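Side-chain contact in bucandin (Bungarus candidus, PDB 1F94), which is a three-finger neurotoxin thought, without firm proof, to enhance presynaptic release of acetylcholine: residues 45-49 with 50-54. Residues are numbered along the deposited sequence; the frame is centred on the assembly and turned at random.
Sequences EIDTW and NVYNK
The side chain of Asn50 lies flat over one face of the Trp49 indole: its CB stands 3.4 Å from the centroid of the six-membered ring in a CH-pi contact, and its amide plane is only 3° from parallel to the ring. Trp49 has CG between its own backbone N and carbonyl carbon (chi1 72°), which folds the indole back over Asn50; the broad ring and the flat amide suit such stacking at the turn. Asn50 OD1 accepts a bond from a water that also bonds Thr48 OG1, the short hydroxyl of Thr48 fitting alongside the amide. The turn is closed by Thr48 N, which gives a nearly straight bond to Val51 O at 2.9 Å.

Farther along, Ile46 and Asn53 form a hydrogen-bonded antiparallel pair: Ile46 N reaches a lone pair of Asn53 O at 3.1 Å, and Asn53 N returns a bond of 2.9 Å to Ile46 O, tilted 28° from the carbonyl plane. Beta-branched Ile46 and Val51 suit extended strands and bring methyls together, CG2 of Ile46 on CG1 of Val51 (3.7 Å); Trp27 of strand 23-29 touches both and Asn53, whose amide bonds Thr44 O. On the other face, Asp47 OD2 approaches the Tyr52 ring edge, and its charge makes a salt bridge with Lys30 NZ.

Glu45 is long enough for OE2 to accept a hydrogen bond from Cys55 N; Lys54 NZ, in the conformer given, is 4.3 Å from OE2, beyond a salt bridge. Together these contacts build the antiparallel beta hairpin of the third loop in the three-finger toxin fold.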
loop_
_atom_site.group_PDB
_atom_site.type_symbol
_atom_site.label_atom_id
_atom_site.label_comp_id
_atom_site.label_asym_id
_atom_site.label_seq_id
_atom_site.Cartn_x
_atom_site.Cartn_y
_atom_site.Cartn_z
ATOM N N GLU A 45 0.978 2.935 -10.657
ATOM C CA GLU A 45 -0.445 3.066 -10.494
ATOM C C GLU A 45 -1.142 2.151 -11.483
ATOM O O GLU A 45 -0.645 1.967 -12.612
ATOM C CB GLU A 45 -0.822 4.531 -10.626
ATOM C CG GLU A 45 -0.167 5.084 -9.332
ATOM C CD GLU A 45 -0.867 6.276 -8.811
ATOM O OE1 GLU A 45 -1.438 7.043 -9.641
ATOM O OE2 GLU A 45 -0.746 6.555 -7.609
ATOM N N ILE A 46 -2.229 1.567 -10.999
ATOM C CA ILE A 46 -3.007 0.594 -11.782
ATOM C C ILE A 46 -4.484 0.900 -11.630
ATOM O O ILE A 46 -4.965 1.253 -10.521
ATOM C CB ILE A 46 -2.726 -0.880 -11.318
ATOM C CG1 ILE A 46 -1.258 -1.205 -11.318
ATOM C CG2 ILE A 46 -3.546 -1.871 -12.110
ATOM C CD1 ILE A 46 -0.891 -2.490 -10.583
ATOM N N ASP A 47 -5.239 0.797 -12.723
ATOM C CA ASP A 47 -6.692 0.943 -12.660
ATOM C C ASP A 47 -7.268 0.052 -13.742
ATOM O O ASP A 47 -7.719 0.501 -14.800
ATOM C CB ASP A 47 -7.092 2.388 -12.821
ATOM C CG ASP A 47 -8.538 2.717 -12.491
ATOM O OD1 ASP A 47 -9.020 3.779 -12.895
ATOM O OD2 ASP A 47 -9.269 1.945 -11.785
ATOM N N THR A 48 -7.403 -1.231 -13.498
ATOM C CA THR A 48 -7.890 -2.228 -14.426
ATOM C C THR A 48 -9.208 -2.820 -13.975
ATOM O O THR A 48 -9.735 -2.440 -12.938
ATOM C CB THR A 48 -6.833 -3.331 -14.661
ATOM O OG1 THR A 48 -6.646 -3.924 -13.404
ATOM C CG2 THR A 48 -5.509 -2.819 -15.155
ATOM N N TRP A 49 -9.698 -3.819 -14.691
ATOM C CA TRP A 49 -10.964 -4.414 -14.325
ATOM C C TRP A 49 -10.910 -4.980 -12.895
ATOM O O TRP A 49 -11.939 -5.003 -12.201
ATOM C CB TRP A 49 -11.356 -5.524 -15.334
ATOM C CG TRP A 49 -10.517 -6.766 -15.207
ATOM C CD1 TRP A 49 -9.291 -7.038 -15.736
ATOM C CD2 TRP A 49 -10.870 -7.957 -14.463
ATOM N NE1 TRP A 49 -8.873 -8.280 -15.387
ATOM C CE2 TRP A 49 -9.800 -8.853 -14.608
ATOM C CE3 TRP A 49 -11.976 -8.300 -13.705
ATOM C CZ2 TRP A 49 -9.802 -10.093 -14.006
ATOM C CZ3 TRP A 49 -11.971 -9.562 -13.113
ATOM C CH2 TRP A 49 -10.904 -10.413 -13.282
ATOM N N ASN A 50 -9.758 -5.487 -12.453
ATOM C CA ASN A 50 -9.639 -6.178 -11.193
ATOM C C ASN A 50 -8.721 -5.499 -10.142
ATOM O O ASN A 50 -8.806 -5.922 -8.961
ATOM C CB ASN A 50 -9.162 -7.629 -11.331
ATOM C CG ASN A 50 -7.826 -7.799 -12.001
ATOM O OD1 ASN A 50 -7.393 -6.927 -12.738
ATOM N ND2 ASN A 50 -7.199 -8.945 -11.785
ATOM N N VAL A 51 -7.935 -4.543 -10.503
ATOM C CA VAL A 51 -6.949 -3.946 -9.613
ATOM C C VAL A 51 -6.994 -2.431 -9.655
ATOM O O VAL A 51 -6.964 -1.797 -10.713
ATOM C CB VAL A 51 -5.525 -4.448 -9.867
ATOM C CG1 VAL A 51 -4.474 -3.731 -9.042
ATOM C CG2 VAL A 51 -5.461 -5.980 -9.641
ATOM N N TYR A 52 -6.954 -1.842 -8.478
ATOM C CA TYR A 52 -6.656 -0.415 -8.287
ATOM C C TYR A 52 -5.383 -0.362 -7.444
ATOM O O TYR A 52 -5.343 -0.957 -6.369
ATOM C CB TYR A 52 -7.790 0.269 -7.549
ATOM C CG TYR A 52 -7.498 1.688 -7.190
ATOM C CD1 TYR A 52 -7.777 2.679 -8.066
ATOM C CD2 TYR A 52 -6.931 2.018 -5.959
ATOM C CE1 TYR A 52 -7.501 4.012 -7.720
ATOM C CE2 TYR A 52 -6.624 3.311 -5.634
ATOM C CZ TYR A 52 -6.908 4.301 -6.541
ATOM O OH TYR A 52 -6.619 5.578 -6.143
ATOM N N ASN A 53 -4.393 0.402 -7.856
ATOM C CA ASN A 53 -3.241 0.600 -6.983
ATOM C C ASN A 53 -2.866 2.076 -7.060
ATOM O O ASN A 53 -2.682 2.615 -8.148
ATOM C CB ASN A 53 -2.043 -0.253 -7.393
ATOM C CG ASN A 53 -0.876 -0.117 -6.432
ATOM O OD1 ASN A 53 -1.008 -0.340 -5.234
ATOM N ND2 ASN A 53 0.250 0.277 -6.981
ATOM N N LYS A 54 -2.633 2.632 -5.889
ATOM C CA LYS A 54 -2.212 4.021 -5.699
ATOM C C LYS A 54 -0.885 4.034 -4.982
ATOM O O LYS A 54 -0.659 3.230 -4.058
ATOM C CB LYS A 54 -3.263 4.787 -4.925
ATOM C CG LYS A 54 -2.972 6.225 -4.673
ATOM C CD LYS A 54 -3.953 7.154 -4.037
ATOM C CE LYS A 54 -3.338 8.519 -3.844
ATOM N NZ LYS A 54 -2.971 9.256 -5.102
HETATM O O HOH W 1 -0.573 8.700 -6.499
HETATM O O HOH W 2 -5.516 -6.273 -14.489
#